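PDB 6SQX: peptide-binding protein from Photobacterium damsela subsp. piscicida, which cleaves the peptidoglycan of potentially competing bacteria as a secreted NlpC/P60 endopeptidase, probably a cysteine peptidase of the C40 family. Local coordinates for residues 46-50 and 51-55; 193-196 and 197-200; 224-228 and 229-233; 280-284 and 285-289; 342-346 and 347-351. All coordinates share one frame; numbering follows the deposited sequence. Where two conformers were deposited one is given.

Interaction 1 of 5, residues 46-50 and 51-55; sequences NIIDK and YTIRQ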
# COMPACT_ATOMS: atom_id res chain seq x y z
N ASN A 46 -7.11 13.65 -20.21
CA ASN A 46 -7.34 13.04 -18.91
C ASN A 46 -7.82 11.60 -19.09
O ASN A 46 -8.53 11.28 -20.04
CB ASN A 46 -8.37 13.83 -18.11
CG ASN A 46 -7.85 15.19 -17.68
OD1 ASN A 46 -6.66 15.36 -17.46
ND2 ASN A 46 -8.75 16.16 -17.58
N ILE A 47 -7.42 10.75 -18.14
CA ILE A 47 -7.73 9.32 -18.25
C ILE A 47 -9.21 9.06 -17.99
O ILE A 47 -9.82 8.17 -18.60
CB ILE A 47 -6.83 8.50 -17.31
CG1 ILE A 47 -5.37 8.84 -17.59
CG2 ILE A 47 -7.08 7.01 -17.46
CD1 ILE A 47 -4.37 8.02 -16.81
N ILE A 48 -9.82 9.81 -17.07
CA ILE A 48 -11.26 9.72 -16.87
C ILE A 48 -11.83 11.13 -16.85
O ILE A 48 -11.12 12.10 -16.59
CB ILE A 48 -11.68 8.91 -15.62
CG1 ILE A 48 -11.20 9.59 -14.33
CG2 ILE A 48 -11.19 7.45 -15.69
CD1 ILE A 48 -9.79 9.22 -13.95
N ASP A 49 -13.13 11.22 -17.11
CA ASP A 49 -13.76 12.51 -17.31
C ASP A 49 -14.11 13.19 -15.98
O ASP A 49 -13.91 12.64 -14.89
CB ASP A 49 -14.96 12.38 -18.25
CG ASP A 49 -16.07 11.49 -17.70
OD1 ASP A 49 -16.16 11.26 -16.47
OD2 ASP A 49 -16.89 11.01 -18.52
N LYS A 50 -14.63 14.41 -16.09
CA LYS A 50 -14.87 15.24 -14.92
C LYS A 50 -15.90 14.61 -14.00
O LYS A 50 -15.74 14.62 -12.77
CB LYS A 50 -15.34 16.64 -15.34
CG LYS A 50 -14.30 17.45 -16.10
CD LYS A 50 -13.15 17.89 -15.22
CE LYS A 50 -12.15 18.75 -16.00
NZ LYS A 50 -10.96 19.15 -15.17
N TYR A 51 -16.97 14.06 -14.58
CA TYR A 51 -18.00 13.42 -13.77
C TYR A 51 -17.43 12.26 -12.98
O TYR A 51 -17.69 12.11 -11.78
CB TYR A 51 -19.14 12.94 -14.66
CG TYR A 51 -20.16 12.13 -13.90
CD1 TYR A 51 -21.16 12.75 -13.17
CD2 TYR A 51 -20.14 10.73 -13.93
CE1 TYR A 51 -22.10 12.02 -12.47
CE2 TYR A 51 -21.08 9.99 -13.22
CZ TYR A 51 -22.06 10.64 -12.50
OH TYR A 51 -23.00 9.92 -11.79
N THR A 52 -16.63 11.43 -13.64
CA THR A 52 -16.14 10.22 -13.00
C THR A 52 -15.15 10.55 -11.90
O THR A 52 -15.19 9.96 -10.81
CB THR A 52 -15.51 9.31 -14.06
OG1 THR A 52 -16.52 8.94 -15.02
CG2 THR A 52 -14.95 8.06 -13.40
N ILE A 53 -14.22 11.48 -12.16
CA ILE A 53 -13.24 11.81 -11.12
C ILE A 53 -13.92 12.48 -9.92
O ILE A 53 -13.50 12.26 -8.77
CB ILE A 53 -12.03 12.61 -11.68
CG1 ILE A 53 -10.86 12.65 -10.67
CG2 ILE A 53 -12.42 14.04 -12.02
CD1 ILE A 53 -10.31 11.28 -10.30
N ARG A 54 -14.98 13.26 -10.15
CA ARG A 54 -15.72 13.84 -9.04
C ARG A 54 -16.32 12.74 -8.16
O ARG A 54 -16.23 12.80 -6.93
CB ARG A 54 -16.82 14.78 -9.55
CG ARG A 54 -17.70 15.29 -8.43
CD ARG A 54 -18.92 16.05 -8.97
NE ARG A 54 -19.95 16.21 -7.95
CZ ARG A 54 -21.03 16.99 -8.08
NH1 ARG A 54 -21.92 17.06 -7.10
NH2 ARG A 54 -21.21 17.70 -9.19
N GLN A 55 -16.93 11.72 -8.77
CA GLN A 55 -17.48 10.63 -7.97
C GLN A 55 -16.37 9.89 -7.22
O GLN A 55 -16.53 9.54 -6.04
CB GLN A 55 -18.23 9.64 -8.87
CG GLN A 55 -19.33 10.27 -9.73
CD GLN A 55 -20.29 11.16 -8.95
OE1 GLN A 55 -20.90 10.72 -7.97
NE2 GLN A 55 -20.43 12.42 -9.39
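The carboxylate of Asp-49 meets Thr-52 through one oxygen. Thr-52 OG1 comes to the syn side of Asp-49 OD1 at 2.8 Å, 33° out of the carboxylate plane, while Thr-52 N, 2.9 Å from the same OD1, lies nearly in line with its C-O bond. The other flat group, the ring of Tyr-51, carries Gln-55 CG over one face, 3.9 Å above the plane and toward the rim. Asp-49 is the N-cap of helix 50-64. Its CG sits between the backbone N and the carbonyl carbon (chi1 63°), which brings OD1 back over the first turn. Regular helical bonds start at once, Ile-53 N to Asp-49 O at 3.0 Å and Arg-54 N to Lys-50 O at 3.0 Å. Ile-48 crosses Ile-53 at about a right angle, CG1 of Ile-48 lying 4.1 Å from CB of Ile-53. This pairing across the N-cap is a hydrophobic staple, and Ile-48 also packs on Met-381. Arg-54 turns outward to a salt bridge with Glu-58. With two donors on OD1, the carboxylate is fixed at the helix start, where its negative charge would probably be stabilised by the helix dipole.

Interaction 2 of 5, residues 193-196 and 197-200; sequences STDK and KWTL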
# COMPACT_ATOMS: atom_id res chain seq x y z
N SER A 193 -0.47 0.85 24.97
CA SER A 193 0.29 -0.17 25.68
C SER A 193 0.57 0.25 27.13
O SER A 193 0.50 1.43 27.49
CB SER A 193 1.60 -0.46 24.95
OG SER A 193 2.40 0.72 24.91
N THR A 194 0.87 -0.74 27.98
CA THR A 194 1.12 -0.43 29.38
C THR A 194 2.30 0.51 29.55
O THR A 194 2.25 1.43 30.39
CB THR A 194 1.33 -1.72 30.18
OG1 THR A 194 0.17 -2.57 30.03
CG2 THR A 194 1.56 -1.43 31.67
N ASP A 195 3.36 0.33 28.76
CA ASP A 195 4.52 1.21 28.85
C ASP A 195 4.31 2.54 28.13
O ASP A 195 5.22 3.38 28.13
CB ASP A 195 5.81 0.51 28.39
CG ASP A 195 5.82 0.16 26.90
OD1 ASP A 195 4.89 0.54 26.16
OD2 ASP A 195 6.77 -0.53 26.48
N LYS A 196 3.14 2.74 27.52
CA LYS A 196 2.74 3.96 26.83
C LYS A 196 3.52 4.22 25.56
O LYS A 196 3.25 5.23 24.88
CB LYS A 196 2.76 5.21 27.73
CG LYS A 196 1.89 5.03 28.97
CD LYS A 196 1.74 6.33 29.77
CE LYS A 196 1.05 6.06 31.11
NZ LYS A 196 -0.30 5.45 30.90
N LYS A 197 4.44 3.33 25.18
CA LYS A 197 5.27 3.61 24.01
C LYS A 197 4.57 3.33 22.69
O LYS A 197 5.05 3.80 21.66
CB LYS A 197 6.57 2.82 24.09
CG LYS A 197 7.45 3.20 25.28
CD LYS A 197 8.71 2.34 25.32
CE LYS A 197 9.70 2.81 26.39
NZ LYS A 197 10.98 2.05 26.28
N TRP A 198 3.49 2.55 22.70
CA TRP A 198 2.79 2.16 21.48
C TRP A 198 1.30 2.45 21.60
O TRP A 198 0.72 2.33 22.68
CB TRP A 198 2.95 0.66 21.24
CG TRP A 198 4.35 0.24 20.98
CD1 TRP A 198 5.29 -0.12 21.91
CD2 TRP A 198 4.98 0.09 19.69
NE1 TRP A 198 6.47 -0.47 21.29
CE2 TRP A 198 6.31 -0.34 19.93
CE3 TRP A 198 4.56 0.30 18.37
CZ2 TRP A 198 7.21 -0.59 18.89
CZ3 TRP A 198 5.46 0.05 17.33
CH2 TRP A 198 6.77 -0.35 17.60
N THR A 199 0.68 2.81 20.48
CA THR A 199 -0.76 3.05 20.42
C THR A 199 -1.35 2.25 19.27
O THR A 199 -0.79 2.24 18.18
CB THR A 199 -1.05 4.55 20.27
OG1 THR A 199 -0.56 5.23 21.43
CG2 THR A 199 -2.56 4.81 20.17
N LEU A 200 -2.46 1.56 19.54
CA LEU A 200 -3.21 0.84 18.53
C LEU A 200 -4.13 1.84 17.86
O LEU A 200 -4.87 2.56 18.54
CB LEU A 200 -4.06 -0.24 19.23
CG LEU A 200 -4.94 -1.10 18.29
CD1 LEU A 200 -4.17 -1.85 17.15
CD2 LEU A 200 -5.82 -2.07 19.10
O HOH W 1 7.86 -1.05 24.05
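Ser-193 and Trp-198 close the beta hairpin between strands 186-192 and 198-203, with Thr-194 to Lys-197 forming the connection. Ser-193 N gives a nearly straight bond to Trp-198 O (3.0 Å, 177°). The return bond is made by a side chain, since Trp-198 N donates to Ser-193 OG at 3.1 Å. That hydroxyl in turn donates to Asp-195 OD1 at 2.8 Å, nearly along the C-O bond of the carboxylate, so one OG links a strand amide to an acid of the turn. With chi1 62° it lies between its own N and carbonyl carbon, directed into the loop. Residues 193-196 form a type I turn, whose last residue, Lys-196, has a positive phi of 68°, and Asp-195 adds an Asx turn: Lys-197 N reaches OD1 of Asp-195 at 3.0 Å from above the carboxylate plane. The hairpin belongs to the SH3 domain of the SH3b1 type, in an antiparallel sheet where 198-203 lies between 186-192 and 206-211. Lys-197 runs extended across the acid, its CD 3.7 Å from OD2 of Asp-195, while NZ goes past without touching the carboxylate. A water at the indole edge, in the ring plane, donates to Asp-195 OD2 (2.7 Å) and weakly accepts from Trp-198 NE1. Trp-198 packs against Trp-209, Pro-211 and Pro-155, and the backbone of Thr-194 and Asp-195 is tied to Asn-125.

Interaction 3 of 5, residues 224-228 and 229-233; sequences TQWKR and YRLVT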
# COMPACT_ATOMS: atom_id res chain seq x y z
N THR A 224 -12.49 21.18 12.05
CA THR A 224 -13.17 22.27 11.37
C THR A 224 -12.20 23.10 10.54
O THR A 224 -12.47 23.43 9.37
CB THR A 224 -13.90 23.16 12.40
OG1 THR A 224 -14.91 22.40 13.06
CG2 THR A 224 -14.56 24.37 11.71
N GLN A 225 -11.06 23.46 11.13
CA GLN A 225 -10.12 24.29 10.39
C GLN A 225 -9.44 23.50 9.28
O GLN A 225 -9.19 24.05 8.19
CB GLN A 225 -9.08 24.86 11.36
CG GLN A 225 -9.65 25.82 12.39
CD GLN A 225 -10.52 26.90 11.74
OE1 GLN A 225 -10.10 27.55 10.78
NE2 GLN A 225 -11.74 27.08 12.26
N TRP A 226 -9.16 22.21 9.51
CA TRP A 226 -8.55 21.38 8.46
C TRP A 226 -9.36 21.46 7.17
O TRP A 226 -8.81 21.67 6.08
CB TRP A 226 -8.49 19.93 8.95
CG TRP A 226 -7.91 19.01 7.95
CD1 TRP A 226 -8.56 18.39 6.89
CD2 TRP A 226 -6.56 18.56 7.91
NE1 TRP A 226 -7.66 17.60 6.19
CE2 TRP A 226 -6.44 17.66 6.82
CE3 TRP A 226 -5.44 18.81 8.72
CZ2 TRP A 226 -5.22 17.03 6.50
CZ3 TRP A 226 -4.23 18.17 8.41
CH2 TRP A 226 -4.13 17.29 7.30
N LYS A 227 -10.69 21.33 7.28
CA LYS A 227 -11.57 21.32 6.12
C LYS A 227 -11.65 22.66 5.40
O LYS A 227 -12.20 22.70 4.29
CB LYS A 227 -12.99 20.91 6.55
CG LYS A 227 -13.06 19.48 7.02
CD LYS A 227 -14.48 19.11 7.46
CE LYS A 227 -15.51 19.48 6.38
NZ LYS A 227 -16.79 18.70 6.46
N ARG A 228 -11.14 23.73 5.97
CA ARG A 228 -11.19 25.02 5.30
C ARG A 228 -9.96 25.28 4.45
O ARG A 228 -9.98 26.22 3.64
CB ARG A 228 -11.38 26.16 6.30
CG ARG A 228 -12.73 26.11 7.00
CD ARG A 228 -12.88 27.20 8.03
NE ARG A 228 -14.14 27.04 8.77
CZ ARG A 228 -14.49 27.75 9.84
NH1 ARG A 228 -15.65 27.52 10.44
NH2 ARG A 228 -13.67 28.68 10.33
N TYR A 229 -8.90 24.48 4.61
CA TYR A 229 -7.66 24.75 3.90
C TYR A 229 -7.70 24.14 2.51
O TYR A 229 -8.29 23.08 2.29
CB TYR A 229 -6.45 24.14 4.61
CG TYR A 229 -5.95 24.91 5.81
CD1 TYR A 229 -5.18 26.05 5.65
CD2 TYR A 229 -6.23 24.47 7.12
CE1 TYR A 229 -4.71 26.75 6.76
CE2 TYR A 229 -5.77 25.15 8.20
CZ TYR A 229 -5.01 26.29 8.02
OH TYR A 229 -4.56 26.96 9.14
N ARG A 230 -6.99 24.79 1.59
CA ARG A 230 -6.53 24.10 0.40
C ARG A 230 -5.57 23.00 0.83
O ARG A 230 -4.78 23.18 1.76
CB ARG A 230 -5.79 25.12 -0.45
CG ARG A 230 -5.24 24.64 -1.73
CD ARG A 230 -4.91 25.90 -2.61
NE ARG A 230 -4.05 26.86 -1.89
CZ ARG A 230 -4.40 28.06 -1.42
NH1 ARG A 230 -3.50 28.77 -0.74
NH2 ARG A 230 -5.60 28.60 -1.63
N LEU A 231 -5.65 21.84 0.18
CA LEU A 231 -4.76 20.72 0.46
C LEU A 231 -3.79 20.51 -0.70
O LEU A 231 -4.13 20.76 -1.88
CB LEU A 231 -5.58 19.44 0.67
CG LEU A 231 -6.53 19.49 1.87
CD1 LEU A 231 -7.40 18.22 1.89
CD2 LEU A 231 -5.76 19.61 3.20
N VAL A 232 -2.58 20.06 -0.36
CA VAL A 232 -1.56 19.80 -1.36
C VAL A 232 -1.01 18.40 -1.14
O VAL A 232 -1.18 17.78 -0.09
CB VAL A 232 -0.40 20.84 -1.34
CG1 VAL A 232 -0.89 22.22 -1.75
CG2 VAL A 232 0.31 20.84 0.02
N THR A 233 -0.27 17.92 -2.14
CA THR A 233 0.30 16.59 -2.09
C THR A 233 1.65 16.65 -2.79
O THR A 233 1.81 17.43 -3.75
CB THR A 233 -0.66 15.55 -2.72
OG1 THR A 233 -0.26 14.21 -2.39
CG2 THR A 233 -0.81 15.75 -4.25
O HOH W 2 -9.31 20.70 3.48
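Polar contacts between Trp-226 and Tyr-229 gather on one carbonyl. Tyr-229 N donates to Trp-226 O at 3.2 Å, closing a type I turn; the donor stands 54° out of the carbonyl plane, well off either lone pair. One water ties the same two residues together, donating to both Trp-226 O and Tyr-229 O at 2.8 Å, so Trp-226 O accepts two bonds. Just before, Arg-228 N bonds to Gln-225 O at 3.0 Å. Van der Waals contacts to backbone oxygens are made by the Tyr-229 ring, folded back over this turn. Its CG is anti to the carbonyl carbon (chi1 -79°), which lays CD2 3.2 Å from Gln-225 O and sets Trp-226 O at the ring edge, near its plane. The hydroxyl extends beyond the turn to Lys-267. Between the two segments, apolar packing is made by Leu-231 and Trp-226, whose side chains cross at about a right angle. CD2 of Leu-231 sits 3.8 Å above the plane of the Trp-226 indole, toward the rim, near NE1 and CE2. The indole swings to this side because its CG is anti to the backbone N (chi1 179°); its NE1 bonds to the hydroxyl of Tyr-65, and Trp-68 meets it edge-to-face. The turn thus joins helix 220-226 to strand 230-234, which lies between strands 259-262 and 289-291; Pro-260 of the former touches both Trp-226 and Tyr-229.

Interaction 4 of 5, residues 280-284 and 285-289; sequences LTVNS and KNLKF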
# COMPACT_ATOMS: atom_id res chain seq x y z
N LEU A 280 1.85 23.35 12.15
CA LEU A 280 3.08 24.14 12.08
C LEU A 280 3.34 24.53 10.64
O LEU A 280 3.36 23.66 9.76
CB LEU A 280 4.25 23.30 12.57
CG LEU A 280 5.66 23.86 12.37
CD1 LEU A 280 5.83 25.06 13.29
CD2 LEU A 280 6.73 22.79 12.61
N THR A 281 3.57 25.82 10.39
CA THR A 281 3.92 26.27 9.05
C THR A 281 5.39 25.96 8.73
O THR A 281 6.28 26.27 9.53
CB THR A 281 3.70 27.78 8.93
OG1 THR A 281 2.32 28.06 9.10
CG2 THR A 281 4.12 28.28 7.56
N VAL A 282 5.63 25.37 7.57
CA VAL A 282 6.97 24.98 7.12
C VAL A 282 7.45 25.98 6.08
O VAL A 282 6.70 26.37 5.18
CB VAL A 282 6.91 23.56 6.51
CG1 VAL A 282 8.29 23.08 6.08
CG2 VAL A 282 6.28 22.57 7.49
N ASN A 283 8.71 26.40 6.18
CA ASN A 283 9.30 27.19 5.09
C ASN A 283 9.36 26.33 3.83
O ASN A 283 10.05 25.31 3.80
CB ASN A 283 10.68 27.68 5.48
CG ASN A 283 10.63 28.90 6.42
OD1 ASN A 283 9.75 29.77 6.28
ND2 ASN A 283 11.55 28.95 7.39
N SER A 284 8.62 26.71 2.79
CA SER A 284 8.33 25.82 1.68
C SER A 284 8.99 26.23 0.36
O SER A 284 8.66 25.66 -0.68
CB SER A 284 6.82 25.68 1.49
OG SER A 284 6.23 25.19 2.69
N LYS A 285 9.91 27.21 0.39
CA LYS A 285 10.48 27.72 -0.86
C LYS A 285 10.99 26.61 -1.78
O LYS A 285 10.77 26.66 -3.00
CB LYS A 285 11.56 28.77 -0.56
CG LYS A 285 12.80 28.23 0.15
CD LYS A 285 12.61 28.13 1.66
CE LYS A 285 13.77 27.39 2.32
NZ LYS A 285 13.59 27.28 3.81
N ASN A 286 11.66 25.60 -1.23
CA ASN A 286 12.28 24.57 -2.06
C ASN A 286 11.48 23.28 -2.13
O ASN A 286 12.01 22.27 -2.61
CB ASN A 286 13.68 24.26 -1.56
CG ASN A 286 14.61 25.44 -1.65
OD1 ASN A 286 14.75 26.04 -2.73
ND2 ASN A 286 15.23 25.80 -0.53
N LEU A 287 10.23 23.28 -1.68
CA LEU A 287 9.47 22.04 -1.61
C LEU A 287 8.72 21.80 -2.92
O LEU A 287 8.40 22.74 -3.66
CB LEU A 287 8.49 22.05 -0.44
CG LEU A 287 9.15 22.14 0.93
CD1 LEU A 287 8.10 22.06 2.04
CD2 LEU A 287 10.27 21.09 1.12
N LYS A 288 8.42 20.52 -3.19
CA LYS A 288 7.80 20.09 -4.45
C LYS A 288 6.43 19.47 -4.13
O LYS A 288 6.33 18.33 -3.64
CB LYS A 288 8.68 19.09 -5.19
CG LYS A 288 10.13 19.58 -5.50
CD LYS A 288 11.08 18.66 -4.68
CE LYS A 288 12.58 18.75 -4.97
NZ LYS A 288 13.37 17.89 -3.99
N PHE A 289 5.38 20.24 -4.39
CA PHE A 289 4.02 19.79 -4.13
C PHE A 289 3.07 20.51 -5.06
O PHE A 289 3.45 21.47 -5.74
CB PHE A 289 3.60 19.94 -2.64
CG PHE A 289 3.69 21.34 -2.08
CD1 PHE A 289 2.74 22.31 -2.40
CD2 PHE A 289 4.71 21.67 -1.19
CE1 PHE A 289 2.83 23.62 -1.86
CE2 PHE A 289 4.82 22.95 -0.65
CZ PHE A 289 3.87 23.93 -0.97
O HOH W 3 11.67 24.79 1.54
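Beside the turn that Ser-284 and Leu-287 close, a single water is gripped twice, donating to Asn-283 O at 2.8 Å and accepting from Asn-286 N at 2.9 Å. One residue further on, the type I turn itself is closed by Leu-287 N donating to Ser-284 O at 3.0 Å. The donor stands 59° out of the carbonyl plane, not on a lone pair, with Lys-285 and Asn-286 at the corners of the turn. Leu-287 then folds back over the turn it has just closed. Its CG is anti to the carbonyl carbon (chi1 -63°), and CD1 of Leu-287 reaches CG1 of Val-282 at 4.2 Å, the two side chains crossing at about a right angle; the same methyl rests on CA and CB of Ser-284. Phe-289 presents its edge, with CE2 4.0 Å from CB of Ser-284 and that CB near the ring plane. On the outer side Lys-285 bends at its second torsion (chi2 -83°) and brings NZ back to within 3.4 Å of CB of Asn-283, whose own amide ND2 is held by Glu-244. The turn leads from strand 277-281 to 289-291, the two outermost strands of one antiparallel five-stranded sheet, and passes over Leu-241 and Pro-242, while Val-282 still pairs with strand 265-271.

Interaction 5 of 5, residues 342-346 and 347-351; sequences SSFYQ and ANYAG. With EDO (1,2-ethanediol), chain F.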
# COMPACT_ATOMS: atom_id res chain seq x y z
N SER A 342 -4.95 -4.06 0.79
CA SER A 342 -4.35 -5.30 0.32
C SER A 342 -4.93 -5.76 -1.01
O SER A 342 -6.01 -5.34 -1.45
CB SER A 342 -4.47 -6.39 1.38
OG SER A 342 -3.82 -5.97 2.59
N SER A 343 -4.17 -6.64 -1.67
CA SER A 343 -4.53 -7.08 -3.03
C SER A 343 -5.91 -7.72 -3.11
O SER A 343 -6.64 -7.48 -4.08
CB SER A 343 -3.46 -8.01 -3.63
OG SER A 343 -3.34 -9.22 -2.88
N PHE A 344 -6.27 -8.56 -2.13
CA PHE A 344 -7.57 -9.22 -2.19
C PHE A 344 -8.69 -8.19 -2.12
O PHE A 344 -9.69 -8.28 -2.87
CB PHE A 344 -7.73 -10.21 -1.04
CG PHE A 344 -9.10 -10.81 -0.96
CD1 PHE A 344 -9.43 -11.94 -1.70
CD2 PHE A 344 -10.08 -10.21 -0.17
CE1 PHE A 344 -10.72 -12.49 -1.64
CE2 PHE A 344 -11.37 -10.77 -0.11
CZ PHE A 344 -11.68 -11.90 -0.86
N TYR A 345 -8.56 -7.21 -1.23
CA TYR A 345 -9.61 -6.22 -1.10
C TYR A 345 -9.64 -5.26 -2.27
O TYR A 345 -10.71 -4.79 -2.68
CB TYR A 345 -9.52 -5.51 0.25
CG TYR A 345 -9.85 -6.44 1.39
CD1 TYR A 345 -11.18 -6.67 1.74
CD2 TYR A 345 -8.86 -7.13 2.09
CE1 TYR A 345 -11.50 -7.55 2.77
CE2 TYR A 345 -9.16 -8.00 3.12
CZ TYR A 345 -10.48 -8.21 3.45
OH TYR A 345 -10.80 -9.08 4.45
N GLN A 346 -8.46 -4.94 -2.85
CA GLN A 346 -8.46 -4.14 -4.08
C GLN A 346 -9.18 -4.88 -5.20
O GLN A 346 -10.07 -4.32 -5.86
CB GLN A 346 -7.01 -3.80 -4.49
CG GLN A 346 -6.33 -2.86 -3.49
CD GLN A 346 -4.91 -2.54 -3.87
OE1 GLN A 346 -4.31 -3.19 -4.72
NE2 GLN A 346 -4.34 -1.55 -3.19
N ALA A 347 -8.81 -6.15 -5.40
CA ALA A 347 -9.37 -6.91 -6.51
C ALA A 347 -10.88 -7.07 -6.39
O ALA A 347 -11.59 -7.02 -7.39
CB ALA A 347 -8.73 -8.30 -6.58
N ASN A 348 -11.38 -7.24 -5.16
CA ASN A 348 -12.79 -7.52 -4.95
C ASN A 348 -13.64 -6.30 -4.66
O ASN A 348 -14.86 -6.33 -4.91
CB ASN A 348 -12.92 -8.58 -3.85
CG ASN A 348 -12.57 -9.95 -4.36
OD1 ASN A 348 -13.43 -10.65 -4.89
ND2 ASN A 348 -11.31 -10.35 -4.20
N TYR A 349 -13.07 -5.21 -4.14
CA TYR A 349 -13.88 -4.09 -3.67
C TYR A 349 -13.57 -2.76 -4.32
O TYR A 349 -14.28 -1.78 -4.05
CB TYR A 349 -13.81 -3.94 -2.14
CG TYR A 349 -14.34 -5.19 -1.44
CD1 TYR A 349 -15.72 -5.41 -1.31
CD2 TYR A 349 -13.47 -6.15 -0.93
CE1 TYR A 349 -16.18 -6.56 -0.72
CE2 TYR A 349 -13.94 -7.31 -0.37
CZ TYR A 349 -15.30 -7.49 -0.23
OH TYR A 349 -15.77 -8.65 0.36
N ALA A 350 -12.53 -2.68 -5.15
CA ALA A 350 -12.34 -1.46 -5.90
C ALA A 350 -13.19 -1.40 -7.17
O ALA A 350 -13.26 -0.35 -7.82
CB ALA A 350 -10.85 -1.27 -6.25
N GLY A 351 -13.81 -2.51 -7.53
CA GLY A 351 -14.66 -2.59 -8.70
C GLY A 351 -15.24 -3.97 -8.76
O GLY A 351 -15.05 -4.76 -7.84
C1 EDO F . -12.90 4.14 -7.78
O1 EDO F . -13.46 4.97 -6.75
C2 EDO F . -12.05 3.04 -7.17
O2 EDO F . -12.88 2.03 -6.58
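The amide of Asn-348 lies over one face of the Phe-344 ring, ND2 being 3.4 Å above the plane and toward the rim, with ring and amide planes 32° apart. The amide is held there by its bond to the backbone one turn earlier: Asn-348 ND2 donates to Phe-344 O at 2.9 Å, and that oxygen lies exactly in the amide plane. Phe-344 O also accepts from Asn-348 N at 3.0 Å, so a single carbonyl takes two donors from one residue. Phe-344 has its CG anti to the backbone N (chi1 174°), which swings the ring along the helix to where the amide can cover it. Around the helix Tyr-345 and Tyr-349 run side by side and point the same way. Their rings meet rim to rim, CD1 of Tyr-345 3.5 Å from CE2 of Tyr-349, with planes only 22° apart and no overlap of faces. All four belong to helix 343-349 of the NlpC/P60 domain. Phe-344 CD2 sits over the centre of one face of the Tyr-345 ring, 3.9 Å above it, and Tyr-79 stacks on Tyr-345. Gln-346, extended beyond CG, sends NE2 to the carbonyls of Pro-340 and Ser-325, the latter next to Cys-324, which is oxidised to cysteinesulfonic acid. At the far end Ala-350 N bonds to Gln-346 O, and Ala-350 O accepts from O2 of an ethanediol, probably from the crystallisation liquor, at 2.7 Å.

How the interactions relate
Interactions 3 and 4 are the one pair that touches: CB of Val-232 lies 3.6 Å from CD1 of Phe-289, and both contacts serve the same five-stranded sheet. Interaction 2 belongs to a second sheet of like strand order, about 18 Å from interaction 3 at the nearest atoms. Interaction 5 lies in the NlpC/P60 domain and is the contact whose surroundings reach the neighbourhood of the oxidised Cys-324. Interaction 1 comes within about 10 Å of interaction 5 at the nearest atoms, whereas interactions 4 and 5 stand on opposite sides of the chain's centre, their own centres about 35 Å apart. Interactions 1 and 2 are farthest apart, about 43 Å between centres.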